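Local coordinates for putative phosphomannomutase (Thermus thermophilus, PDB 1TUO), which probably moves a phosphate group between positions of a sugar phosphate, as a magnesium-dependent mutase of the phosphohexose mutase family, at residues H33-A38 and V118-A123; I128-A133 and G314-K319; V337-H342 and G348-L353. One frame throughout, in Å; residues are numbered along the deposited sequence.

Contact 1 of 3, residues H33-A38 and V118-A123; sequences HRLAEA and VKFKDA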
ATOM      1  N   HIS A  33      22.401 -11.398  -5.883  1.00 18.51           N
ATOM      2  CA  HIS A  33      23.209 -12.302  -5.065  1.00 21.02           C
ATOM      3  C   HIS A  33      24.050 -11.545  -4.028  1.00 20.34           C
ATOM      4  O   HIS A  33      24.323 -12.024  -2.935  1.00 20.94           O
ATOM      5  CB  HIS A  33      24.125 -13.103  -5.997  1.00 22.17           C
ATOM      6  CG  HIS A  33      23.382 -14.303  -6.530  1.00 23.85           C
ATOM      7  ND1 HIS A  33      22.924 -15.300  -5.738  1.00 23.95           N
ATOM      8  CD2 HIS A  33      22.992 -14.575  -7.851  1.00 24.21           C
ATOM      9  CE1 HIS A  33      22.275 -16.149  -6.555  1.00 24.83           C
ATOM     10  NE2 HIS A  33      22.298 -15.743  -7.827  1.00 25.05           N
ATOM     11  N   ARG A  34      24.461 -10.317  -4.330  1.00 19.27           N
ATOM     12  CA  ARG A  34      25.211  -9.530  -3.363  1.00 20.30           C
ATOM     13  C   ARG A  34      24.253  -9.163  -2.229  1.00 19.85           C
ATOM     14  O   ARG A  34      24.617  -9.199  -1.049  1.00 19.76           O
ATOM     15  CB  ARG A  34      25.763  -8.261  -4.014  1.00 20.38           C
ATOM     16  CG  ARG A  34      26.873  -8.516  -5.018  1.00 22.33           C
ATOM     17  CD  ARG A  34      27.243  -7.242  -5.770  1.00 25.10           C
ATOM     18  NE  ARG A  34      27.759  -6.195  -4.894  1.00 26.68           N
ATOM     19  CZ  ARG A  34      27.918  -4.927  -5.259  1.00 28.41           C
ATOM     20  NH1 ARG A  34      27.595  -4.546  -6.491  1.00 30.04           N
ATOM     21  NH2 ARG A  34      28.401  -4.039  -4.396  1.00 28.98           N
ATOM     22  N   LEU A  35      23.018  -8.827  -2.588  1.00 19.49           N
ATOM     23  CA  LEU A  35      22.028  -8.466  -1.578  1.00 20.39           C
ATOM     24  C   LEU A  35      21.679  -9.693  -0.733  1.00 19.09           C
ATOM     25  O   LEU A  35      21.507  -9.585   0.485  1.00 19.29           O
ATOM     26  CB  LEU A  35      20.763  -7.909  -2.235  1.00 22.05           C
ATOM     27  CG  LEU A  35      19.643  -7.465  -1.286  1.00 26.55           C
ATOM     28  CD1 LEU A  35      20.179  -6.450  -0.281  1.00 25.33           C
ATOM     29  CD2 LEU A  35      18.504  -6.863  -2.092  1.00 25.99           C
ATOM     30  N   ALA A  36      21.589 -10.855  -1.375  1.00 17.75           N
ATOM     31  CA  ALA A  36      21.262 -12.090  -0.664  1.00 20.03           C
ATOM     32  C   ALA A  36      22.322 -12.385   0.389  1.00 20.46           C
ATOM     33  O   ALA A  36      22.002 -12.760   1.516  1.00 19.97           O
ATOM     34  CB  ALA A  36      21.154 -13.252  -1.638  1.00 19.70           C
ATOM     35  N   GLU A  37      23.585 -12.211   0.015  1.00 20.93           N
ATOM     36  CA  GLU A  37      24.689 -12.453   0.940  1.00 21.97           C
ATOM     37  C   GLU A  37      24.593 -11.523   2.145  1.00 21.53           C
ATOM     38  O   GLU A  37      24.793 -11.945   3.287  1.00 22.95           O
ATOM     39  CB  GLU A  37      26.030 -12.229   0.234  1.00 22.26           C
ATOM     40  CG  GLU A  37      27.239 -12.631   1.070  1.00 25.70           C
ATOM     41  CD  GLU A  37      27.412 -14.137   1.175  1.00 27.08           C
ATOM     42  OE1 GLU A  37      28.170 -14.587   2.060  1.00 27.17           O
ATOM     43  OE2 GLU A  37      26.805 -14.874   0.366  1.00 29.23           O
ATOM     44  N   ALA A  38      24.293 -10.254   1.889  1.00 20.11           N
ATOM     45  CA  ALA A  38      24.173  -9.261   2.951  1.00 19.02           C
ATOM     46  C   ALA A  38      23.048  -9.628   3.905  1.00 19.30           C
ATOM     47  O   ALA A  38      23.209  -9.602   5.122  1.00 18.96           O
ATOM     48  CB  ALA A  38      23.900  -7.892   2.353  1.00 17.52           C
ATOM     49  N   VAL A 118      13.773  -5.393  -3.896  1.00 17.75           N
ATOM     50  CA  VAL A 118      13.591  -6.346  -2.820  1.00 17.79           C
ATOM     51  C   VAL A 118      13.144  -5.551  -1.603  1.00 16.79           C
ATOM     52  O   VAL A 118      13.783  -4.572  -1.219  1.00 18.90           O
ATOM     53  CB  VAL A 118      14.892  -7.105  -2.493  1.00 18.12           C
ATOM     54  CG1 VAL A 118      14.613  -8.151  -1.412  1.00 20.35           C
ATOM     55  CG2 VAL A 118      15.439  -7.783  -3.750  1.00 21.10           C
ATOM     56  N   LYS A 119      12.018  -5.951  -1.029  1.00 16.97           N
ATOM     57  CA  LYS A 119      11.486  -5.288   0.155  1.00 17.49           C
ATOM     58  C   LYS A 119      11.494  -6.301   1.299  1.00 15.58           C
ATOM     59  O   LYS A 119      10.870  -7.361   1.208  1.00 16.80           O
ATOM     60  CB  LYS A 119      10.070  -4.785  -0.111  1.00 19.29           C
ATOM     61  CG  LYS A 119      10.019  -3.596  -1.070  1.00 24.32           C
ATOM     62  CD  LYS A 119       8.655  -2.928  -1.041  1.00 26.18           C
ATOM     63  CE  LYS A 119       8.656  -1.619  -1.802  1.00 29.75           C
ATOM     64  NZ  LYS A 119       7.321  -0.962  -1.741  1.00 30.44           N
ATOM     65  N   PHE A 120      12.193  -5.949   2.372  1.00 15.68           N
ATOM     66  CA  PHE A 120      12.345  -6.822   3.535  1.00 15.48           C
ATOM     67  C   PHE A 120      11.303  -6.580   4.619  1.00 15.76           C
ATOM     68  O   PHE A 120      10.888  -5.446   4.864  1.00 15.79           O
ATOM     69  CB  PHE A 120      13.746  -6.640   4.133  1.00 16.98           C
ATOM     70  CG  PHE A 120      14.857  -7.034   3.198  1.00 17.17           C
ATOM     71  CD1 PHE A 120      15.067  -8.369   2.875  1.00 16.81           C
ATOM     72  CD2 PHE A 120      15.683  -6.067   2.632  1.00 18.21           C
ATOM     73  CE1 PHE A 120      16.087  -8.749   1.997  1.00 18.97           C
ATOM     74  CE2 PHE A 120      16.714  -6.441   1.746  1.00 19.42           C
ATOM     75  CZ  PHE A 120      16.910  -7.782   1.434  1.00 18.30           C
ATOM     76  N   LYS A 121      10.904  -7.667   5.268  1.00 16.19           N
ATOM     77  CA  LYS A 121       9.906  -7.625   6.334  1.00 16.99           C
ATOM     78  C   LYS A 121      10.539  -8.242   7.575  1.00 16.08           C
ATOM     79  O   LYS A 121      11.330  -9.176   7.457  1.00 17.93           O
ATOM     80  CB  LYS A 121       8.689  -8.473   5.955  1.00 16.62           C
ATOM     81  CG  LYS A 121       8.150  -8.245   4.542  1.00 17.44           C
ATOM     82  CD  LYS A 121       7.755  -6.792   4.327  1.00 17.61           C
ATOM     83  CE  LYS A 121       7.141  -6.589   2.944  1.00 19.11           C
ATOM     84  NZ  LYS A 121       6.756  -5.172   2.739  1.00 19.42           N
ATOM     85  N   ASP A 122      10.200  -7.742   8.760  1.00 17.93           N
ATOM     86  CA  ASP A 122      10.759  -8.353   9.956  1.00 18.62           C
ATOM     87  C   ASP A 122       9.766  -9.362  10.531  1.00 18.43           C
ATOM     88  O   ASP A 122       8.711  -9.607   9.944  1.00 18.94           O
ATOM     89  CB  ASP A 122      11.173  -7.289  10.992  1.00 18.84           C
ATOM     90  CG  ASP A 122      10.011  -6.493  11.540  1.00 18.71           C
ATOM     91  OD1 ASP A 122      10.282  -5.417  12.121  1.00 22.35           O
ATOM     92  OD2 ASP A 122       8.843  -6.930  11.419  1.00 20.49           O
ATOM     93  N   ALA A 123      10.107  -9.951  11.670  1.00 18.67           N
ATOM     94  CA  ALA A 123       9.265 -10.973  12.290  1.00 19.85           C
ATOM     95  C   ALA A 123       7.821 -10.587  12.588  1.00 20.42           C
ATOM     96  O   ALA A 123       6.965 -11.466  12.738  1.00 21.57           O
ATOM     97  CB  ALA A 123       9.931 -11.471  13.557  1.00 20.04           C
TER

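Contact 2 of 3, residues I128-A133 and G314-K319; sequences IAQEEA and GFKWIK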
ATOM      1  N   ILE A 128      10.774  -3.788   7.428  1.00 19.66           N
ATOM      2  CA  ILE A 128      11.864  -3.649   8.389  1.00 20.29           C
ATOM      3  C   ILE A 128      12.069  -2.181   8.737  1.00 20.91           C
ATOM      4  O   ILE A 128      11.819  -1.292   7.919  1.00 21.48           O
ATOM      5  CB  ILE A 128      13.201  -4.206   7.852  1.00 19.39           C
ATOM      6  CG1 ILE A 128      13.563  -3.531   6.527  1.00 21.00           C
ATOM      7  CG2 ILE A 128      13.116  -5.720   7.711  1.00 21.10           C
ATOM      8  CD1 ILE A 128      14.949  -3.882   6.034  1.00 22.88           C
ATOM      9  N   ALA A 129      12.517  -1.930   9.963  1.00 22.03           N
ATOM     10  CA  ALA A 129      12.753  -0.567  10.410  1.00 23.94           C
ATOM     11  C   ALA A 129      14.019  -0.034   9.746  1.00 25.54           C
ATOM     12  O   ALA A 129      14.825  -0.803   9.210  1.00 24.84           O
ATOM     13  CB  ALA A 129      12.893  -0.534  11.941  1.00 24.57           C
ATOM     14  N   GLN A 130      14.190   1.283   9.783  1.00 28.22           N
ATOM     15  CA  GLN A 130      15.357   1.915   9.179  1.00 30.48           C
ATOM     16  C   GLN A 130      16.676   1.364   9.721  1.00 30.32           C
ATOM     17  O   GLN A 130      17.623   1.156   8.963  1.00 29.34           O
ATOM     18  CB  GLN A 130      15.302   3.430   9.392  1.00 34.61           C
ATOM     19  CG  GLN A 130      16.452   4.182   8.735  1.00 39.17           C
ATOM     20  CD  GLN A 130      16.328   5.690   8.877  1.00 42.58           C
ATOM     21  OE1 GLN A 130      17.207   6.440   8.447  1.00 45.10           O
ATOM     22  NE2 GLN A 130      15.232   6.141   9.479  1.00 44.38           N
ATOM     23  N   GLU A 131      16.738   1.124  11.028  1.00 31.45           N
ATOM     24  CA  GLU A 131      17.954   0.602  11.652  1.00 31.40           C
ATOM     25  C   GLU A 131      18.375  -0.740  11.053  1.00 30.26           C
ATOM     26  O   GLU A 131      19.563  -0.984  10.821  1.00 27.70           O
ATOM     27  CB  GLU A 131      17.749   0.445  13.164  1.00 35.79           C
ATOM     28  CG  GLU A 131      17.576   1.757  13.918  1.00 40.61           C
ATOM     29  CD  GLU A 131      16.429   2.599  13.387  1.00 43.63           C
ATOM     30  OE1 GLU A 131      15.298   2.072  13.285  1.00 44.43           O
ATOM     31  OE2 GLU A 131      16.660   3.791  13.077  1.00 45.99           O
ATOM     32  N   GLU A 132      17.396  -1.607  10.809  1.00 27.22           N
ATOM     33  CA  GLU A 132      17.663  -2.921  10.233  1.00 26.16           C
ATOM     34  C   GLU A 132      18.060  -2.774   8.760  1.00 24.22           C
ATOM     35  O   GLU A 132      18.928  -3.496   8.258  1.00 22.12           O
ATOM     36  CB  GLU A 132      16.420  -3.808  10.378  1.00 27.66           C
ATOM     37  CG  GLU A 132      16.567  -5.194   9.785  1.00 28.32           C
ATOM     38  CD  GLU A 132      15.688  -6.221  10.467  1.00 29.33           C
ATOM     39  OE1 GLU A 132      14.574  -5.867  10.907  1.00 28.11           O
ATOM     40  OE2 GLU A 132      16.108  -7.393  10.553  1.00 29.64           O
ATOM     41  N   ALA A 133      17.428  -1.824   8.076  1.00 23.84           N
ATOM     42  CA  ALA A 133      17.725  -1.573   6.668  1.00 23.38           C
ATOM     43  C   ALA A 133      19.189  -1.163   6.519  1.00 24.33           C
ATOM     44  O   ALA A 133      19.895  -1.616   5.613  1.00 23.50           O
ATOM     45  CB  ALA A 133      16.830  -0.471   6.142  1.00 23.83           C
ATOM     46  N   GLY A 314       6.571   7.579   4.768  1.00 28.60           N
ATOM     47  CA  GLY A 314       7.345   6.360   4.913  1.00 29.08           C
ATOM     48  C   GLY A 314       6.533   5.473   5.832  1.00 28.76           C
ATOM     49  O   GLY A 314       6.257   5.857   6.967  1.00 28.07           O
ATOM     50  N   PHE A 315       6.142   4.293   5.364  1.00 27.62           N
ATOM     51  CA  PHE A 315       5.317   3.419   6.190  1.00 27.64           C
ATOM     52  C   PHE A 315       6.003   2.939   7.466  1.00 27.50           C
ATOM     53  O   PHE A 315       5.335   2.527   8.416  1.00 26.20           O
ATOM     54  CB  PHE A 315       4.816   2.225   5.377  1.00 28.29           C
ATOM     55  CG  PHE A 315       3.731   1.443   6.064  1.00 28.25           C
ATOM     56  CD1 PHE A 315       4.039   0.328   6.840  1.00 29.64           C
ATOM     57  CD2 PHE A 315       2.403   1.837   5.962  1.00 28.33           C
ATOM     58  CE1 PHE A 315       3.036  -0.378   7.503  1.00 28.54           C
ATOM     59  CE2 PHE A 315       1.396   1.138   6.620  1.00 29.57           C
ATOM     60  CZ  PHE A 315       1.715   0.027   7.392  1.00 28.33           C
ATOM     61  N   LYS A 316       7.330   3.009   7.497  1.00 27.11           N
ATOM     62  CA  LYS A 316       8.068   2.583   8.678  1.00 28.12           C
ATOM     63  C   LYS A 316       7.572   3.341   9.908  1.00 27.30           C
ATOM     64  O   LYS A 316       7.493   2.776  11.005  1.00 26.93           O
ATOM     65  CB  LYS A 316       9.570   2.828   8.492  1.00 29.98           C
ATOM     66  CG  LYS A 316       9.951   4.287   8.296  1.00 34.00           C
ATOM     67  CD  LYS A 316      11.460   4.456   8.181  1.00 37.68           C
ATOM     68  CE  LYS A 316      11.818   5.883   7.808  1.00 38.83           C
ATOM     69  NZ  LYS A 316      12.011   6.307   9.193  1.00 41.18           N
ATOM     70  N   TRP A 317       7.232   4.614   9.724  1.00 25.77           N
ATOM     71  CA  TRP A 317       6.754   5.437  10.835  1.00 25.20           C
ATOM     72  C   TRP A 317       5.402   4.960  11.356  1.00 24.16           C
ATOM     73  O   TRP A 317       5.127   5.046  12.551  1.00 21.93           O
ATOM     74  CB  TRP A 317       6.622   6.908  10.426  1.00 26.22           C
ATOM     75  CG  TRP A 317       7.900   7.586  10.026  1.00 30.84           C
ATOM     76  CD1 TRP A 317       8.466   7.608   8.777  1.00 31.44           C
ATOM     77  CD2 TRP A 317       8.748   8.382  10.863  1.00 31.88           C
ATOM     78  NE1 TRP A 317       9.608   8.377   8.789  1.00 32.53           N
ATOM     79  CE2 TRP A 317       9.806   8.861  10.056  1.00 33.25           C
ATOM     80  CE3 TRP A 317       8.718   8.738  12.221  1.00 32.83           C
ATOM     81  CZ2 TRP A 317      10.824   9.680  10.560  1.00 33.62           C
ATOM     82  CZ3 TRP A 317       9.731   9.553  12.722  1.00 32.65           C
ATOM     83  CH2 TRP A 317      10.769  10.013  11.891  1.00 34.25           C
ATOM     84  N   ILE A 318       4.551   4.478  10.456  1.00 21.74           N
ATOM     85  CA  ILE A 318       3.232   3.995  10.846  1.00 22.14           C
ATOM     86  C   ILE A 318       3.361   2.647  11.552  1.00 21.64           C
ATOM     87  O   ILE A 318       2.678   2.384  12.540  1.00 21.19           O
ATOM     88  CB  ILE A 318       2.305   3.868   9.605  1.00 21.03           C
ATOM     89  CG1 ILE A 318       2.059   5.261   9.014  1.00 22.14           C
ATOM     90  CG2 ILE A 318       0.981   3.216   9.991  1.00 21.64           C
ATOM     91  CD1 ILE A 318       1.271   5.263   7.717  1.00 21.24           C
ATOM     92  N   LYS A 319       4.246   1.793  11.047  1.00 20.61           N
ATOM     93  CA  LYS A 319       4.458   0.487  11.656  1.00 21.18           C
ATOM     94  C   LYS A 319       4.946   0.639  13.097  1.00 21.75           C
ATOM     95  O   LYS A 319       4.462  -0.049  13.995  1.00 22.07           O
ATOM     96  CB  LYS A 319       5.474  -0.322  10.838  1.00 22.28           C
ATOM     97  CG  LYS A 319       5.929  -1.621  11.500  1.00 21.11           C
ATOM     98  CD  LYS A 319       6.556  -2.552  10.464  1.00 21.85           C
ATOM     99  CE  LYS A 319       7.308  -3.704  11.125  1.00 20.97           C
ATOM    100  NZ  LYS A 319       8.603  -3.240  11.713  1.00 20.05           N
TER

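Contact 3 of 3, residues V337-H342 and G348-L353; sequences VGYPEH and GILTSL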
ATOM      1  N   VAL A 337      -3.175   1.309   3.227  1.00 21.08           N
ATOM      2  CA  VAL A 337      -3.857   1.384   4.516  1.00 19.55           C
ATOM      3  C   VAL A 337      -3.511   0.137   5.320  1.00 20.01           C
ATOM      4  O   VAL A 337      -3.507  -0.971   4.782  1.00 21.18           O
ATOM      5  CB  VAL A 337      -5.388   1.430   4.359  1.00 19.21           C
ATOM      6  CG1 VAL A 337      -6.038   1.702   5.722  1.00 20.96           C
ATOM      7  CG2 VAL A 337      -5.785   2.501   3.340  1.00 20.46           C
ATOM      8  N   GLY A 338      -3.227   0.329   6.604  1.00 20.95           N
ATOM      9  CA  GLY A 338      -2.894  -0.785   7.472  1.00 21.58           C
ATOM     10  C   GLY A 338      -3.892  -0.905   8.611  1.00 22.52           C
ATOM     11  O   GLY A 338      -4.464   0.088   9.062  1.00 21.64           O
ATOM     12  N   TYR A 339      -4.090  -2.132   9.075  1.00 22.82           N
ATOM     13  CA  TYR A 339      -5.028  -2.431  10.151  1.00 23.32           C
ATOM     14  C   TYR A 339      -4.242  -3.189  11.218  1.00 25.09           C
ATOM     15  O   TYR A 339      -3.926  -4.368  11.057  1.00 24.26           O
ATOM     16  CB  TYR A 339      -6.168  -3.272   9.574  1.00 23.70           C
ATOM     17  CG  TYR A 339      -6.749  -2.625   8.335  1.00 23.19           C
ATOM     18  CD1 TYR A 339      -7.655  -1.561   8.430  1.00 22.75           C
ATOM     19  CD2 TYR A 339      -6.322  -3.010   7.066  1.00 20.96           C
ATOM     20  CE1 TYR A 339      -8.113  -0.898   7.286  1.00 22.94           C
ATOM     21  CE2 TYR A 339      -6.767  -2.356   5.925  1.00 21.31           C
ATOM     22  CZ  TYR A 339      -7.659  -1.303   6.037  1.00 21.44           C
ATOM     23  OH  TYR A 339      -8.081  -0.655   4.894  1.00 20.96           O
ATOM     24  N   PRO A 340      -3.914  -2.506  12.324  1.00 26.10           N
ATOM     25  CA  PRO A 340      -3.150  -3.042  13.456  1.00 27.77           C
ATOM     26  C   PRO A 340      -3.470  -4.451  13.957  1.00 27.64           C
ATOM     27  O   PRO A 340      -2.559  -5.251  14.174  1.00 28.40           O
ATOM     28  CB  PRO A 340      -3.324  -1.967  14.540  1.00 28.71           C
ATOM     29  CG  PRO A 340      -4.588  -1.256  14.145  1.00 29.72           C
ATOM     30  CD  PRO A 340      -4.472  -1.181  12.655  1.00 28.40           C
ATOM     31  N   GLU A 341      -4.749  -4.767  14.138  1.00 27.43           N
ATOM     32  CA  GLU A 341      -5.115  -6.091  14.629  1.00 27.95           C
ATOM     33  C   GLU A 341      -4.880  -7.200  13.605  1.00 26.66           C
ATOM     34  O   GLU A 341      -5.010  -8.383  13.921  1.00 25.85           O
ATOM     35  CB  GLU A 341      -6.575  -6.094  15.105  1.00 31.69           C
ATOM     36  CG  GLU A 341      -7.477  -5.071  14.426  1.00 38.26           C
ATOM     37  CD  GLU A 341      -7.929  -5.078  12.984  1.00 40.88           C
ATOM     38  OE1 GLU A 341      -8.063  -6.268  12.739  1.00 44.63           O
ATOM     39  OE2 GLU A 341      -8.307  -4.189  12.223  1.00 43.64           O
ATOM     40  N   HIS A 342      -4.510  -6.803  12.389  1.00 24.50           N
ATOM     41  CA  HIS A 342      -4.244  -7.730  11.289  1.00 24.18           C
ATOM     42  C   HIS A 342      -2.733  -7.914  11.101  1.00 24.83           C
ATOM     43  O   HIS A 342      -2.164  -8.932  11.495  1.00 26.56           O
ATOM     44  CB  HIS A 342      -4.895  -7.175  10.011  1.00 23.47           C
ATOM     45  CG  HIS A 342      -4.552  -7.924   8.757  1.00 24.13           C
ATOM     46  ND1 HIS A 342      -4.712  -9.286   8.628  1.00 24.41           N
ATOM     47  CD2 HIS A 342      -4.107  -7.483   7.554  1.00 24.48           C
ATOM     48  CE1 HIS A 342      -4.379  -9.654   7.403  1.00 25.90           C
ATOM     49  NE2 HIS A 342      -4.009  -8.577   6.730  1.00 24.18           N
ATOM     50  N   GLY A 348      -3.965  -4.122   0.613  1.00 16.78           N
ATOM     51  CA  GLY A 348      -5.000  -3.682  -0.302  1.00 17.52           C
ATOM     52  C   GLY A 348      -6.156  -4.654  -0.439  1.00 16.57           C
ATOM     53  O   GLY A 348      -7.254  -4.273  -0.849  1.00 17.34           O
ATOM     54  N   ILE A 349      -5.906  -5.915  -0.108  1.00 17.14           N
ATOM     55  CA  ILE A 349      -6.944  -6.930  -0.188  1.00 18.16           C
ATOM     56  C   ILE A 349      -7.914  -6.718   0.976  1.00 17.79           C
ATOM     57  O   ILE A 349      -9.136  -6.683   0.786  1.00 18.65           O
ATOM     58  CB  ILE A 349      -6.335  -8.344  -0.123  1.00 18.74           C
ATOM     59  CG1 ILE A 349      -5.345  -8.531  -1.284  1.00 19.30           C
ATOM     60  CG2 ILE A 349      -7.444  -9.396  -0.172  1.00 19.28           C
ATOM     61  CD1 ILE A 349      -5.939  -8.290  -2.669  1.00 21.10           C
ATOM     62  N   LEU A 350      -7.379  -6.553   2.178  1.00 17.05           N
ATOM     63  CA  LEU A 350      -8.254  -6.317   3.323  1.00 17.87           C
ATOM     64  C   LEU A 350      -8.953  -4.969   3.165  1.00 17.40           C
ATOM     65  O   LEU A 350     -10.110  -4.819   3.557  1.00 17.27           O
ATOM     66  CB  LEU A 350      -7.478  -6.342   4.644  1.00 16.87           C
ATOM     67  CG  LEU A 350      -8.352  -6.094   5.880  1.00 17.94           C
ATOM     68  CD1 LEU A 350      -9.517  -7.086   5.885  1.00 18.68           C
ATOM     69  CD2 LEU A 350      -7.524  -6.245   7.145  1.00 17.56           C
ATOM     70  N   THR A 351      -8.263  -3.987   2.585  1.00 17.49           N
ATOM     71  CA  THR A 351      -8.886  -2.680   2.394  1.00 18.51           C
ATOM     72  C   THR A 351     -10.091  -2.824   1.479  1.00 17.67           C
ATOM     73  O   THR A 351     -11.149  -2.244   1.732  1.00 18.70           O
ATOM     74  CB  THR A 351      -7.920  -1.653   1.761  1.00 17.04           C
ATOM     75  OG1 THR A 351      -6.816  -1.426   2.642  1.00 18.05           O
ATOM     76  CG2 THR A 351      -8.634  -0.329   1.549  1.00 19.27           C
ATOM     77  N   SER A 352      -9.932  -3.600   0.411  1.00 16.96           N
ATOM     78  CA  SER A 352     -11.025  -3.811  -0.526  1.00 17.93           C
ATOM     79  C   SER A 352     -12.207  -4.457   0.187  1.00 18.41           C
ATOM     80  O   SER A 352     -13.353  -4.035   0.020  1.00 20.36           O
ATOM     81  CB  SER A 352     -10.573  -4.708  -1.678  1.00 17.88           C
ATOM     82  OG  SER A 352      -9.572  -4.070  -2.448  1.00 20.55           O
ATOM     83  N   LEU A 353     -11.924  -5.478   0.988  1.00 18.48           N
ATOM     84  CA  LEU A 353     -12.980  -6.179   1.706  1.00 18.86           C
ATOM     85  C   LEU A 353     -13.667  -5.312   2.760  1.00 19.00           C
ATOM     86  O   LEU A 353     -14.874  -5.443   2.972  1.00 19.65           O
ATOM     87  CB  LEU A 353     -12.426  -7.469   2.327  1.00 18.72           C
ATOM     88  CG  LEU A 353     -12.013  -8.496   1.264  1.00 19.16           C
ATOM     89  CD1 LEU A 353     -11.236  -9.654   1.885  1.00 20.44           C
ATOM     90  CD2 LEU A 353     -13.262  -9.002   0.552  1.00 19.43           C
TER
HETATM   91  O   HOH W   1      -4.044  -0.666   1.301  1.00 22.03           O

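Contact 1 of 3, residues H33-A38 and V118-A123
Leu35 reaches out from helix 29-45 and sets one methyl against Val118 and the other against the edge of Phe120, two residues further along strand 115-122. With CG anti to the backbone nitrogen (chi1 -179°), the leucine extends away from the helix, and its branches divide between the two targets. CD2 meets the valine tip to tip, 3.6 Å from Val118 CG2 and equally near the branch carbon behind it. The other branch goes to the phenylalanine, which comes from the opposite direction and presents the end of its ring. Leu35 CG lies at the ring edge, close to the plane, 3.9 Å from Phe120 CZ, while Leu35 CD1 touches the same corner at 4.0 Å from Phe120 CE2. The leucine therefore abuts the rim of the ring. One face of that ring is taken by Val118 itself, whose CG1 sits 3.6 Å above the plane, offset toward the rim, so the leucine meets a valine and a phenylalanine that also touch each other on the strand.

Tyr39, one turn further along the helix, also meets the Phe120 ring, and Leu106 and Ala104 of the adjoining strand 102-106 flank the pair. This is helix-on-sheet packing in the alpha/beta/alpha domain I. No hydrogen bond crosses between 33-38 and 118-123. The polar groups of His33 and Arg34 find their partners away from the strand, among them His71 and the carbonyl of Ala10. Helix and sheet are thus joined here by the fit of buried hydrocarbon surfaces, with no directional bond to fix the register.

Contact 2 of 3, residues I128-A133 and G314-K319
The end of Lys316 is modelled close to two flat groups, the carboxamide of Gln130 across the contact and the indole of its own neighbour Trp317. Over one face of the indole, Lys316 NZ stands 3.1 Å above the ring plane, displaced toward the rim; at the edge, in the plane, is Gly314 O. Lys316 NZ is also 3.2 Å from Trp317 NE1, but both are donors and no hydrogen bond joins them. With that crowding and an unusual last torsion (chi4 94°), the placing of the ammonium group is doubtful. The ring of Phe315 has Ile318 CB over one face.

The lysine leaves its backbone with CG between the nitrogen and the carbonyl carbon (chi1 62°), which lets the chain run out to Gln130 before it bends. There it crosses the extended glutamine, with Lys316 CD 4.2 Å from Gln130 CB. The backbones approach most closely beside this crossing, where the CA atoms of Ala129 and Lys316 are 5.9 Å apart. Lys319, one turn later, ends near Ala129, with its NZ 4.5 Å from Ala129 N. Its charge is directed beyond the segment, to a salt bridge with Asp122 and a weak hydrogen bond to Pro127 O, so an ionic link supplements what is otherwise loose contact between long side chains.

Ala129 occupies the N-cap position of helix 130-138, and the first turn of helix 315-322 faces it. The former helix follows the strand pair 115-122 and 126-127 in domain I, where the backbones of Ile128 and Phe120 are hydrogen-bonded; the latter packs Trp317 and Ile318 on Thr311 of strand 308-311 in domain III. The two helix starts thus meet across the boundary between these domains.

Contact 3 of 3, residues V337-H342 and G348-L353
The edge strand 337-339 of the domain III sheet packs against the first turns of helix 348-362: Val337 and Tyr339 of the strand, and His342 in the loop after it, meet Leu350 and Thr351. The strand and helix axes run almost perpendicular, at 83°, and approach to 8.2 Å.

Tyr339 lies across the helix start at about a right angle to Thr351, whose OG1 sits at the edge of the ring, in its plane. The phenol donates a hydrogen bond of 2.7 Å from Tyr339 OH to Thr351 OG1. That oxygen is also hydrogen-bonded to Asp347 O and to a water that donates to it over 3.2 Å; the same water accepts from Val337 N at 2.9 Å, tying the strand backbone to the helix. A buried hydroxyl is thus gripped by three partners. A phenylalanine in place of Tyr339 would probably keep the ring packing but leave Thr351 OG1 without its phenolic donor.

In this family the segment just before the strand probably carries the sugar-binding loop of domain III, so strand 337-339 would follow a probable substrate-binding element; it leads through a short turn into the helix. Leu350, with CG anti to its nitrogen (chi1 180°), pushes CD2 into the angle between two rings. It touches Tyr339 obliquely, Leu350 CD2 to Tyr339 CD2 being 3.5 Å, and covers a face of His342 in a CH-pi contact, 4.0 Å from Leu350 CD2 to the ring centroid. Asp347 braces that imidazole: its carboxylate is hydrogen-bonded to His342 NE2 and, through its other oxygen, to Leu350 N. Leu164 of helix 157-165 touches both His342 and Leu350.

In the fold
From the N terminus, contact 1 closes a loop of 79 residues within domain I, bringing helix 29-45 onto strand 115-122. Contact 2 opens only after that, and spans 180 residues to join the start of helix 130-138 to the start of helix 315-322 in domain III. Contact 3 then closes a loop of five residues inside domain III, between strand 337-339 and helix 348-362. The three follow in series, with none nested or crossed. Contacts 1 and 2 touch directly, because strand 115-122 turns back through strand 126-127 into the start of contact 2. Contact 3 stands apart, its centre about 18 Å from that of contact 2, though Lys121 forms a salt bridge with Glu345 in its loop.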